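PDB 3VPE: metallo-beta-lactamase from Serratia marcescens, which probably hydrolyses the amide bond of beta-lactam antibiotics with a pair of zinc ions, as in other metallo-beta-lactamases of subclass B3. Local coordinates for residues V170-S175 against I212-E217; L39-T44 against L69-H74; P108-Q113 against H150-I155; D76-I81 against S118-S123. One frame throughout, in Å; residues are numbered along the deposited sequence. Where two conformers were deposited one is given.

The four contacts show how a binuclear metal site is assembled from loops at the ends of two beta sheets, the core of the metallo-beta-lactamase αβ/βα fold. Contact 2 starts from the seven-stranded sheet and contact 1 from the five-stranded one, centres about 11 Å apart. Contact 3 joins two loops and contact 4 a loop to helix 75-78, both further out; contacts 2 and 4 are neighbours, about 8 Å between centres, contacts 1 and 4 about 18 Å apart. Along the chain contact 2 closes first and contact 1 opens last, the segments of 4 and 3 alternating between them. One water bridging both zinc ions belongs to all four, so all converge on one active site.

Contact 1 (V170-S175 against I212-E217); sequences VVFADS and IAAHPE. With ZN (zinc ion), chain C.
The phenyl ring of F172 carries the carbonyl oxygen of I212 over one face, 3.9 Å above its plane and displaced toward the rim, while A214 approaches obliquely, its CA 4.0 Å from F172 CE2. With CG anti to the backbone N (chi1 -165°), CG lies beside the carbonyl carbon, and CE1 of the ring reaches the CG2 branch of I212. The imidazole of H215 is met quite differently: OG of S175 lies in its plane, at the CD2 edge, and its NE2 holds a zinc ion at 2.0 Å.

Behind these groups run two parallel strands, 166-173 and 210-213, joined through helix 190-204 in a beta-alpha-beta unit at the edge of the five-stranded sheet. I212 N gives a nearly straight bond to V171 O (2.8 Å, 174° at the hydrogen). A173 N returns one to I212 O, an oxygen also in CA-H...O contact with F172, I212 O to F172 CA 3.3 Å. The pairing persists just beyond the strands, where A214 N bonds A173 O at 3.0 Å. V170 CG1 touches I212 CD1, on the same side as the F172 ring.

S175 OG lies between two waters. The O of one water, 2.8 Å from S175 OG, accepts from H215 N; the O of the other, 2.6 Å from S175 OG, is a zinc ligand. D76 and H77 complete the protein ligands of this metal. S175, in the loop after strand 166-173, is thus linked through one water to H215 N and directly to a zinc-bound water, which it would be expected to help orient.

Contact 2 (L39-T44 against L69-H74); sequences LVDGTT and LSTHSH. With ZN (zinc ion), chain B.
D41 and T71 meet with their side chains crossing at about a right angle, and the carboxylate grips the threonine through both oxygens. OD2 of D41 takes the hydroxyl proton of T71 OG1 at 2.7 Å on its syn lone pair. OD1, also approached from the syn side but 22° out of the carboxylate plane, accepts from T71 N at 2.9 Å. This two-point hold depends on T71 OG1 sitting between its backbone N and carbonyl carbon (chi1 51°), which brings N-H and hydroxyl to the same carboxylate.

Just upstream, V40 and L69 cross obliquely, CG2 of the valine 4.2 Å from CD1 of the leucine, on a short parallel pairing in which L69 N bonds L39 O and D41 N bonds L69 O, the latter at 2.8 Å. Strands 37-40 and 65-69 end here, and the second runs into the HxHxDH metal-binding motif of the metallo-beta-lactamase superfamily, which starts at H72. NE2 of H72 and ND1 of H74 both bind one zinc, with H150 as the third protein ligand. A water donates to D41 OD1 and to H72 O while accepting from S70 OG at 2.6 Å. Beyond the pair, F172 packs on T71, and D174 OD1 is hydrogen-bonded to H72 ND1.

Contact 3 (P108-Q113 against H150-I155); sequences PKSDPQ and HTEGGI. With ZN (zinc ion), chain B.
OD2 of D111, the carboxylate oxygen turned from T151, is gripped by two N-H groups: the backbone N of Q113 at 2.8 Å, closing an Asx turn, and NE2 of H74. The bond from Q113 N arrives on the anti side, 19° out of the carboxylate plane. D111 and T151 lie side by side and point the same way, with OD1 3.4 Å from T151 CG2; a water then joins that OD1 to the backbone N of E152. CG of D111 stands anti to its backbone N (chi1 -165°), which places the carboxylate within bonding distance of Q113 N and alongside T151.

The second bridge is built on H150. Its carbonyl oxygen has P112 CD 3.5 Å away and accepts from a water, which in turn accepts from Q113 NE2 at 3.1 Å. This water sits 3.3 Å above the centre of the H150 ring. The Q113 amide stands almost perpendicular to that ring, NE2 3.4 Å from H150 CE1. On the ring itself, NE2 binds zinc and ND1 is hydrogen-bonded to T177 O; T151 OG1 is held by N98.

The two loops are therefore coupled by water and van der Waals contact. Through H74, D111 acts as a second-shell carboxylate behind one zinc ligand, probably fixing that ring's orientation.

Contact 4 (D76-I81 against S118-S123); sequences DHAGGI and SNFPGS. With ZN (zinc ion), chain C.
F120 lies against the backbone of A78 and G79, with the peptide between them over one face of its ring. G79 N stands above that face, displaced toward the rim, while A78 touches the far end of the ring, CB to CZ, at 3.9 Å. At the near end F120 CB is 3.8 Å from CA of G79, a residue without a side chain to intervene. F120 CG falls between its backbone N and carbonyl carbon (chi1 56°), a setting that turns a ring face to the A78-G79 peptide. Next along the loop, P121 CD rests 3.6 Å from G79 O.

The backbone covered in this way directly follows the HxHxDH motif, whose last two residues, D76 and H77, are presented to the second zinc by helix 75-78, through OD2 at 2.1 Å and NE2 at 2.0 Å respectively, with H215 as a further ligand. D76 OD1, its other carboxylate oxygen, accepts from the water that bridges the two metals, at 2.7 Å.

Outside this shell the turn is held by its own backbone, I81 N bonding A78 O at 3.0 Å. Backbone bonds join H77 to G42 and G80 to T43, in the loop after strand 37-40. On the other segment, F120 is tied by its backbone to G105, and its side chain touches T101 of helix 96-104.

Contact 1 (V170-S175 against I212-E217)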
loop_
_atom_site.group_PDB
_atom_site.type_symbol
_atom_site.label_atom_id
_atom_site.label_comp_id
_atom_site.label_asym_id
_atom_site.label_seq_id
_atom_site.Cartn_x
_atom_site.Cartn_y
_atom_site.Cartn_z
ATOM N N VAL A 170 -11.436 2.586 6.310
ATOM C CA VAL A 170 -10.703 2.258 5.077
ATOM C C VAL A 170 -9.355 1.645 5.451
ATOM O O VAL A 170 -8.705 2.101 6.391
ATOM C CB VAL A 170 -10.469 3.533 4.232
ATOM C CG1 VAL A 170 -9.800 3.198 2.890
ATOM C CG2 VAL A 170 -11.787 4.280 4.012
ATOM N N VAL A 171 -8.947 0.594 4.733
ATOM C CA VAL A 171 -7.683 -0.126 5.014
ATOM C C VAL A 171 -6.905 -0.163 3.698
ATOM O O VAL A 171 -7.428 -0.665 2.698
ATOM C CB VAL A 171 -7.952 -1.568 5.502
ATOM C CG1 VAL A 171 -6.611 -2.321 5.736
ATOM C CG2 VAL A 171 -8.859 -1.549 6.774
ATOM N N PHE A 172 -5.687 0.388 3.702
ATOM C CA PHE A 172 -4.765 0.158 2.576
ATOM C C PHE A 172 -3.893 -1.017 3.002
ATOM O O PHE A 172 -2.979 -0.852 3.810
ATOM C CB PHE A 172 -3.954 1.418 2.274
ATOM C CG PHE A 172 -3.255 1.406 0.924
ATOM C CD1 PHE A 172 -3.635 2.294 -0.063
ATOM C CD2 PHE A 172 -2.225 0.510 0.635
ATOM C CE1 PHE A 172 -3.000 2.326 -1.313
ATOM C CE2 PHE A 172 -1.572 0.521 -0.598
ATOM C CZ PHE A 172 -1.951 1.440 -1.583
ATOM N N ALA A 173 -4.223 -2.212 2.474
ATOM C CA ALA A 173 -3.638 -3.465 2.913
ATOM C C ALA A 173 -2.320 -3.735 2.227
ATOM O O ALA A 173 -2.233 -3.836 0.999
ATOM C CB ALA A 173 -4.605 -4.646 2.668
ATOM N N ASP A 174 -1.277 -3.820 3.038
ATOM C CA ASP A 174 0.017 -4.238 2.517
ATOM C C ASP A 174 -0.093 -5.670 2.015
ATOM O O ASP A 174 -1.009 -6.433 2.380
ATOM C CB ASP A 174 1.043 -4.147 3.638
ATOM C CG ASP A 174 2.475 -4.301 3.140
ATOM O OD1 ASP A 174 2.694 -4.057 1.921
ATOM O OD2 ASP A 174 3.342 -4.608 3.987
ATOM N N SER A 175 0.880 -6.062 1.200
ATOM C CA SER A 175 0.909 -7.441 0.680
ATOM C C SER A 175 1.256 -8.452 1.737
ATOM O O SER A 175 2.186 -8.230 2.514
ATOM C CB SER A 175 1.988 -7.521 -0.401
ATOM O OG SER A 175 1.670 -6.610 -1.437
ATOM N N ILE A 212 -8.349 -1.514 0.224
ATOM C CA ILE A 212 -7.592 -1.251 -1.019
ATOM C C ILE A 212 -6.299 -2.039 -0.887
ATOM O O ILE A 212 -5.471 -1.726 -0.040
ATOM C CB ILE A 212 -7.283 0.247 -1.235
ATOM C CG1 ILE A 212 -8.620 1.028 -1.255
ATOM C CG2 ILE A 212 -6.463 0.430 -2.506
ATOM C CD1 ILE A 212 -8.629 2.374 -0.554
ATOM N N ALA A 213 -6.160 -3.104 -1.676
ATOM C CA ALA A 213 -4.951 -3.950 -1.576
ATOM C C ALA A 213 -3.846 -3.356 -2.431
ATOM O O ALA A 213 -4.090 -2.778 -3.489
ATOM C CB ALA A 213 -5.272 -5.377 -2.040
ATOM N N ALA A 214 -2.609 -3.489 -1.965
ATOM C CA ALA A 214 -1.472 -2.894 -2.668
ATOM C C ALA A 214 -1.415 -3.337 -4.148
ATOM O O ALA A 214 -1.150 -2.503 -4.996
ATOM C CB ALA A 214 -0.183 -3.207 -1.911
ATOM N N HIS A 215 -1.673 -4.623 -4.409
ATOM C CA HIS A 215 -2.017 -5.077 -5.757
ATOM C C HIS A 215 -3.527 -5.064 -5.826
ATOM O O HIS A 215 -4.165 -5.888 -5.169
ATOM C CB HIS A 215 -1.442 -6.468 -5.996
ATOM C CG HIS A 215 0.041 -6.451 -6.177
ATOM N ND1 HIS A 215 0.619 -6.312 -7.403
ATOM C CD2 HIS A 215 1.078 -6.542 -5.248
ATOM C CE1 HIS A 215 1.966 -6.256 -7.261
ATOM N NE2 HIS A 215 2.256 -6.420 -5.941
ATOM N N PRO A 216 -4.093 -4.121 -6.603
ATOM C CA PRO A 216 -5.518 -3.795 -6.420
ATOM C C PRO A 216 -6.468 -4.922 -6.748
ATOM O O PRO A 216 -7.571 -4.978 -6.190
ATOM C CB PRO A 216 -5.751 -2.609 -7.369
ATOM C CG PRO A 216 -4.571 -2.602 -8.318
ATOM C CD PRO A 216 -3.438 -3.185 -7.525
ATOM N N GLU A 217 -6.074 -5.823 -7.643
ATOM C CA GLU A 217 -6.973 -6.938 -7.981
ATOM C C GLU A 217 -7.205 -7.932 -6.827
ATOM O O GLU A 217 -8.131 -8.753 -6.870
ATOM C CB GLU A 217 -6.418 -7.657 -9.236
ATOM C CG GLU A 217 -5.186 -8.527 -8.975
ATOM C CD GLU A 217 -3.868 -7.782 -8.791
ATOM O OE1 GLU A 217 -3.753 -6.564 -9.026
ATOM O OE2 GLU A 217 -2.892 -8.497 -8.438
HETATM ZN ZN ZN C . 4.001 -5.887 -5.001
HETATM O O HOH W 1 -1.069 -6.683 -2.201
HETATM O O HOH W 2 3.439 -7.180 -3.293
HETATM O O HOH W 3 5.905 -6.544 -4.517
#

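Contact 2 (L39-T44 against L69-H74)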
loop_
_atom_site.group_PDB
_atom_site.type_symbol
_atom_site.label_atom_id
_atom_site.label_comp_id
_atom_site.label_asym_id
_atom_site.label_seq_id
_atom_site.Cartn_x
_atom_site.Cartn_y
_atom_site.Cartn_z
ATOM N N LEU A 39 -0.502 10.849 0.476
ATOM C CA LEU A 39 -0.420 9.906 -0.651
ATOM C C LEU A 39 0.037 8.579 -0.058
ATOM O O LEU A 39 0.996 8.562 0.722
ATOM C CB LEU A 39 0.601 10.377 -1.708
ATOM C CG LEU A 39 0.895 9.398 -2.852
ATOM C CD1 LEU A 39 -0.339 9.100 -3.727
ATOM C CD2 LEU A 39 2.026 9.923 -3.723
ATOM N N VAL A 40 -0.626 7.484 -0.399
ATOM C CA VAL A 40 -0.144 6.178 -0.005
ATOM C C VAL A 40 0.432 5.499 -1.234
ATOM O O VAL A 40 -0.285 5.241 -2.224
ATOM C CB VAL A 40 -1.279 5.310 0.574
ATOM C CG1 VAL A 40 -0.746 3.988 1.139
ATOM C CG2 VAL A 40 -2.067 6.092 1.636
ATOM N N ASP A 41 1.730 5.184 -1.138
ATOM C CA ASP A 41 2.572 4.534 -2.179
ATOM C C ASP A 41 2.871 5.393 -3.419
ATOM O O ASP A 41 2.184 6.379 -3.685
ATOM C CB ASP A 41 2.078 3.111 -2.555
ATOM C CG ASP A 41 2.430 2.084 -1.481
ATOM O OD1 ASP A 41 3.366 2.340 -0.676
ATOM O OD2 ASP A 41 1.805 1.011 -1.429
ATOM N N GLY A 42 3.904 4.975 -4.153
ATOM C CA GLY A 42 4.369 5.707 -5.350
ATOM C C GLY A 42 4.297 4.931 -6.645
ATOM O O GLY A 42 4.517 5.500 -7.737
ATOM N N THR A 43 3.940 3.656 -6.560
ATOM C CA THR A 43 4.050 2.697 -7.667
ATOM C C THR A 43 5.504 2.546 -8.115
ATOM O O THR A 43 6.398 2.628 -7.285
ATOM C CB THR A 43 3.062 2.942 -8.843
ATOM O OG1 THR A 43 3.544 3.995 -9.697
ATOM C CG2 THR A 43 1.686 3.342 -8.313
ATOM N N THR A 44 5.709 2.305 -9.405
ATOM C CA THR A 44 7.061 2.060 -9.945
ATOM C C THR A 44 7.738 3.379 -10.282
ATOM O O THR A 44 7.102 4.435 -10.288
ATOM C CB THR A 44 6.972 1.256 -11.239
ATOM O OG1 THR A 44 6.185 2.027 -12.162
ATOM C CG2 THR A 44 6.339 -0.133 -11.028
ATOM N N LEU A 69 2.937 7.779 2.455
ATOM C CA LEU A 69 3.035 6.588 3.319
ATOM C C LEU A 69 3.483 5.418 2.471
ATOM O O LEU A 69 2.973 5.242 1.376
ATOM C CB LEU A 69 1.681 6.297 3.977
ATOM C CG LEU A 69 1.015 7.511 4.643
ATOM C CD1 LEU A 69 -0.278 7.019 5.292
ATOM C CD2 LEU A 69 1.910 8.161 5.677
ATOM N N SER A 70 4.434 4.616 2.955
ATOM C CA SER A 70 4.868 3.442 2.212
ATOM C C SER A 70 4.299 2.171 2.852
ATOM O O SER A 70 4.457 1.987 4.051
ATOM C CB SER A 70 6.404 3.371 2.267
ATOM O OG SER A 70 6.881 2.144 1.686
ATOM N N THR A 71 3.672 1.303 2.058
ATOM C CA THR A 71 3.341 -0.054 2.537
ATOM C C THR A 71 4.619 -0.873 2.690
ATOM O O THR A 71 4.973 -1.275 3.796
ATOM C CB THR A 71 2.380 -0.799 1.584
ATOM O OG1 THR A 71 2.890 -0.751 0.246
ATOM C CG2 THR A 71 0.948 -0.173 1.667
ATOM N N HIS A 72 5.333 -1.118 1.589
ATOM C CA HIS A 72 6.599 -1.820 1.714
ATOM C C HIS A 72 7.548 -1.426 0.601
ATOM O O HIS A 72 7.144 -0.908 -0.461
ATOM C CB HIS A 72 6.406 -3.350 1.826
ATOM C CG HIS A 72 5.958 -4.013 0.550
ATOM N ND1 HIS A 72 4.668 -4.230 0.258
ATOM C CD2 HIS A 72 6.696 -4.570 -0.491
ATOM C CE1 HIS A 72 4.572 -4.870 -0.928
ATOM N NE2 HIS A 72 5.816 -5.072 -1.396
ATOM N N SER A 73 8.828 -1.686 0.865
ATOM C CA SER A 73 9.942 -1.189 0.059
ATOM C C SER A 73 10.364 -2.118 -1.098
ATOM O O SER A 73 11.548 -2.526 -1.187
ATOM C CB SER A 73 11.097 -0.853 1.026
ATOM O OG SER A 73 11.360 -1.969 1.851
ATOM N N HIS A 74 9.403 -2.480 -1.954
ATOM C CA HIS A 74 9.699 -3.162 -3.222
ATOM C C HIS A 74 9.476 -2.188 -4.331
ATOM O O HIS A 74 8.600 -1.313 -4.200
ATOM C CB HIS A 74 8.822 -4.382 -3.409
ATOM C CG HIS A 74 9.233 -5.546 -2.565
ATOM N ND1 HIS A 74 8.406 -6.561 -2.284
ATOM C CD2 HIS A 74 10.447 -5.843 -1.955
ATOM C CE1 HIS A 74 9.054 -7.460 -1.525
ATOM N NE2 HIS A 74 10.300 -7.019 -1.325
HETATM ZN ZN ZN B . 6.371 -6.634 -2.604
HETATM O O HOH W 4 5.980 1.634 -0.752
HETATM O O HOH W 3 5.905 -6.544 -4.517
#

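Contact 3 (P108-Q113 against H150-I155)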
loop_
_atom_site.group_PDB
_atom_site.type_symbol
_atom_site.label_atom_id
_atom_site.label_comp_id
_atom_site.label_asym_id
_atom_site.label_seq_id
_atom_site.Cartn_x
_atom_site.Cartn_y
_atom_site.Cartn_z
ATOM N N PRO A 108 17.620 -5.077 1.835
ATOM C CA PRO A 108 18.551 -5.885 2.618
ATOM C C PRO A 108 18.575 -7.309 2.086
ATOM O O PRO A 108 17.610 -7.778 1.470
ATOM C CB PRO A 108 17.951 -5.831 4.016
ATOM C CG PRO A 108 16.466 -5.742 3.766
ATOM C CD PRO A 108 16.328 -4.882 2.542
ATOM N N LYS A 109 19.681 -8.006 2.314
ATOM C CA LYS A 109 19.785 -9.389 1.857
ATOM C C LYS A 109 18.801 -10.327 2.537
ATOM O O LYS A 109 18.589 -11.441 2.070
ATOM C CB LYS A 109 21.238 -9.869 2.036
ATOM C CG LYS A 109 22.162 -9.064 1.129
ATOM C CD LYS A 109 23.650 -9.231 1.412
ATOM C CE LYS A 109 24.464 -8.338 0.478
ATOM N NZ LYS A 109 24.292 -6.865 0.710
ATOM N N SER A 110 18.179 -9.867 3.617
ATOM C CA SER A 110 17.172 -10.640 4.306
ATOM C C SER A 110 15.808 -10.548 3.609
ATOM O O SER A 110 14.925 -11.343 3.917
ATOM C CB SER A 110 17.036 -10.161 5.757
ATOM O OG SER A 110 16.853 -8.747 5.783
ATOM N N ASP A 111 15.635 -9.595 2.681
ATOM C CA ASP A 111 14.341 -9.471 2.016
ATOM C C ASP A 111 14.057 -10.672 1.103
ATOM O O ASP A 111 14.938 -11.077 0.326
ATOM C CB ASP A 111 14.285 -8.183 1.213
ATOM C CG ASP A 111 12.880 -7.835 0.806
ATOM O OD1 ASP A 111 12.260 -7.010 1.508
ATOM O OD2 ASP A 111 12.396 -8.411 -0.183
ATOM N N PRO A 112 12.839 -11.246 1.160
ATOM C CA PRO A 112 12.596 -12.417 0.308
ATOM C C PRO A 112 12.760 -12.115 -1.197
ATOM O O PRO A 112 13.099 -13.030 -1.980
ATOM C CB PRO A 112 11.134 -12.823 0.629
ATOM C CG PRO A 112 10.909 -12.254 2.016
ATOM C CD PRO A 112 11.679 -10.957 2.040
ATOM N N GLN A 113 12.563 -10.866 -1.596
ATOM C CA GLN A 113 12.718 -10.505 -3.014
ATOM C C GLN A 113 13.964 -9.676 -3.236
ATOM O O GLN A 113 14.078 -8.925 -4.220
ATOM C CB GLN A 113 11.452 -9.827 -3.579
ATOM C CG GLN A 113 10.319 -10.829 -3.658
ATOM C CD GLN A 113 9.108 -10.355 -4.424
ATOM O OE1 GLN A 113 9.117 -10.332 -5.636
ATOM N NE2 GLN A 113 8.047 -9.975 -3.702
ATOM N N HIS A 150 6.129 -10.274 4.095
ATOM C CA HIS A 150 6.534 -10.050 2.696
ATOM C C HIS A 150 7.771 -9.167 2.630
ATOM O O HIS A 150 8.613 -9.337 1.711
ATOM C CB HIS A 150 5.297 -9.463 1.979
ATOM C CG HIS A 150 5.480 -9.131 0.535
ATOM N ND1 HIS A 150 5.177 -9.993 -0.473
ATOM C CD2 HIS A 150 5.877 -7.951 -0.060
ATOM C CE1 HIS A 150 5.392 -9.374 -1.657
ATOM N NE2 HIS A 150 5.835 -8.143 -1.407
ATOM N N THR A 151 7.879 -8.204 3.557
ATOM C CA THR A 151 9.098 -7.463 3.904
ATOM C C THR A 151 9.110 -7.278 5.421
ATOM O O THR A 151 8.060 -7.409 6.064
ATOM C CB THR A 151 9.192 -6.052 3.290
ATOM O OG1 THR A 151 8.193 -5.209 3.887
ATOM C CG2 THR A 151 9.031 -6.112 1.784
ATOM N N GLU A 152 10.267 -6.928 5.979
ATOM C CA GLU A 152 10.369 -6.767 7.448
ATOM C C GLU A 152 9.616 -5.553 7.988
ATOM O O GLU A 152 9.055 -5.598 9.079
ATOM C CB GLU A 152 11.841 -6.730 7.861
ATOM C CG GLU A 152 12.041 -6.885 9.366
ATOM C CD GLU A 152 13.508 -6.915 9.765
ATOM O OE1 GLU A 152 14.385 -6.883 8.865
ATOM O OE2 GLU A 152 13.772 -6.965 10.989
ATOM N N GLY A 153 9.592 -4.472 7.212
ATOM C CA GLY A 153 9.004 -3.228 7.685
ATOM C C GLY A 153 7.644 -2.892 7.062
ATOM O O GLY A 153 7.232 -1.725 7.090
ATOM N N GLY A 154 6.937 -3.898 6.571
ATOM C CA GLY A 154 5.612 -3.661 5.980
ATOM C C GLY A 154 4.628 -2.992 6.923
ATOM O O GLY A 154 4.526 -3.378 8.089
ATOM N N ILE A 155 3.869 -2.035 6.403
ATOM C CA ILE A 155 2.822 -1.395 7.177
ATOM C C ILE A 155 1.539 -1.371 6.374
ATOM O O ILE A 155 1.538 -1.047 5.184
ATOM C CB ILE A 155 3.205 0.082 7.518
ATOM C CG1 ILE A 155 4.487 0.170 8.379
ATOM C CG2 ILE A 155 2.011 0.844 8.159
ATOM C CD1 ILE A 155 4.339 -0.234 9.842
HETATM ZN ZN ZN B . 6.371 -6.634 -2.604
HETATM O O HOH W 5 12.621 -6.723 4.302
HETATM O O HOH W 6 8.418 -10.726 -0.704
HETATM O O HOH W 3 5.905 -6.544 -4.517
#

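Contact 4 (D76-I81 against S118-S123)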
loop_
_atom_site.group_PDB
_atom_site.type_symbol
_atom_site.label_atom_id
_atom_site.label_comp_id
_atom_site.label_asym_id
_atom_site.label_seq_id
_atom_site.Cartn_x
_atom_site.Cartn_y
_atom_site.Cartn_z
ATOM N N ASP A 76 7.909 -2.157 -7.059
ATOM C CA ASP A 76 6.570 -2.017 -7.664
ATOM C C ASP A 76 5.668 -1.057 -6.869
ATOM O O ASP A 76 4.739 -0.469 -7.456
ATOM C CB ASP A 76 5.888 -3.369 -7.994
ATOM C CG ASP A 76 5.779 -4.319 -6.814
ATOM O OD1 ASP A 76 6.712 -4.349 -5.962
ATOM O OD2 ASP A 76 4.789 -5.090 -6.794
ATOM N N HIS A 77 5.952 -0.888 -5.576
ATOM C CA HIS A 77 5.170 0.056 -4.706
ATOM C C HIS A 77 5.882 1.325 -4.339
ATOM O O HIS A 77 5.247 2.366 -4.130
ATOM C CB HIS A 77 4.717 -0.666 -3.416
ATOM C CG HIS A 77 4.036 -1.962 -3.692
ATOM N ND1 HIS A 77 2.701 -2.051 -4.001
ATOM C CD2 HIS A 77 4.567 -3.228 -3.849
ATOM C CE1 HIS A 77 2.399 -3.339 -4.249
ATOM N NE2 HIS A 77 3.543 -4.070 -4.167
ATOM N N ALA A 78 7.219 1.238 -4.207
ATOM C CA ALA A 78 8.055 2.296 -3.682
ATOM C C ALA A 78 8.988 2.888 -4.749
ATOM O O ALA A 78 9.596 3.920 -4.467
ATOM C CB ALA A 78 8.890 1.744 -2.529
ATOM N N GLY A 79 9.070 2.250 -5.928
ATOM C CA GLY A 79 9.967 2.757 -7.020
ATOM C C GLY A 79 9.691 4.214 -7.393
ATOM O O GLY A 79 10.619 4.967 -7.704
ATOM N N GLY A 80 8.417 4.622 -7.331
ATOM C CA GLY A 80 8.045 6.011 -7.646
ATOM C C GLY A 80 8.061 6.987 -6.482
ATOM O O GLY A 80 7.797 8.174 -6.658
ATOM N N ILE A 81 8.362 6.511 -5.259
ATOM C CA ILE A 81 8.265 7.379 -4.103
ATOM C C ILE A 81 9.260 8.545 -4.149
ATOM O O ILE A 81 8.918 9.651 -3.774
ATOM C CB ILE A 81 8.324 6.599 -2.755
ATOM C CG1 ILE A 81 6.996 5.843 -2.525
ATOM C CG2 ILE A 81 8.638 7.562 -1.610
ATOM C CD1 ILE A 81 7.001 4.948 -1.274
ATOM N N SER A 118 14.296 -5.369 -8.646
ATOM C CA SER A 118 15.364 -4.393 -8.860
ATOM C C SER A 118 15.517 -3.366 -7.748
ATOM O O SER A 118 14.548 -3.029 -7.050
ATOM C CB SER A 118 15.110 -3.620 -10.159
ATOM O OG SER A 118 15.361 -4.440 -11.285
ATOM N N ASN A 119 16.735 -2.837 -7.620
ATOM C CA ASN A 119 16.962 -1.616 -6.870
ATOM C C ASN A 119 16.113 -0.506 -7.481
ATOM O O ASN A 119 15.688 -0.599 -8.629
ATOM C CB ASN A 119 18.425 -1.166 -6.947
ATOM C CG ASN A 119 19.384 -2.085 -6.211
ATOM O OD1 ASN A 119 18.998 -2.893 -5.364
ATOM N ND2 ASN A 119 20.672 -1.942 -6.529
ATOM N N PHE A 120 15.867 0.539 -6.710
ATOM C CA PHE A 120 15.070 1.646 -7.218
ATOM C C PHE A 120 15.644 2.955 -6.709
ATOM O O PHE A 120 16.568 2.942 -5.907
ATOM C CB PHE A 120 13.565 1.438 -6.890
ATOM C CG PHE A 120 13.266 1.235 -5.408
ATOM C CD1 PHE A 120 13.155 -0.055 -4.873
ATOM C CD2 PHE A 120 13.047 2.327 -4.576
ATOM C CE1 PHE A 120 12.876 -0.238 -3.511
ATOM C CE2 PHE A 120 12.781 2.160 -3.216
ATOM C CZ PHE A 120 12.696 0.865 -2.680
ATOM N N PRO A 121 15.097 4.103 -7.161
ATOM C CA PRO A 121 15.685 5.355 -6.683
ATOM C C PRO A 121 15.460 5.633 -5.208
ATOM O O PRO A 121 14.337 5.520 -4.690
ATOM C CB PRO A 121 15.028 6.426 -7.575
ATOM C CG PRO A 121 14.500 5.679 -8.760
ATOM C CD PRO A 121 14.120 4.320 -8.244
ATOM N N GLY A 122 16.539 5.971 -4.510
ATOM C CA GLY A 122 16.471 6.340 -3.091
ATOM C C GLY A 122 15.729 7.658 -2.916
ATOM O O GLY A 122 15.803 8.551 -3.791
ATOM N N SER A 123 15.012 7.775 -1.800
ATOM C CA SER A 123 14.213 8.959 -1.522
ATOM C C SER A 123 14.817 9.783 -0.399
ATOM O O SER A 123 15.460 9.243 0.533
ATOM C CB SER A 123 12.775 8.571 -1.151
ATOM O OG SER A 123 12.043 9.716 -0.748
HETATM ZN ZN ZN C . 4.001 -5.887 -5.001
HETATM O O HOH W 3 5.905 -6.544 -4.517
HETATM O O HOH W 7 11.702 5.600 -4.535
HETATM O O HOH W 2 3.439 -7.180 -3.293
#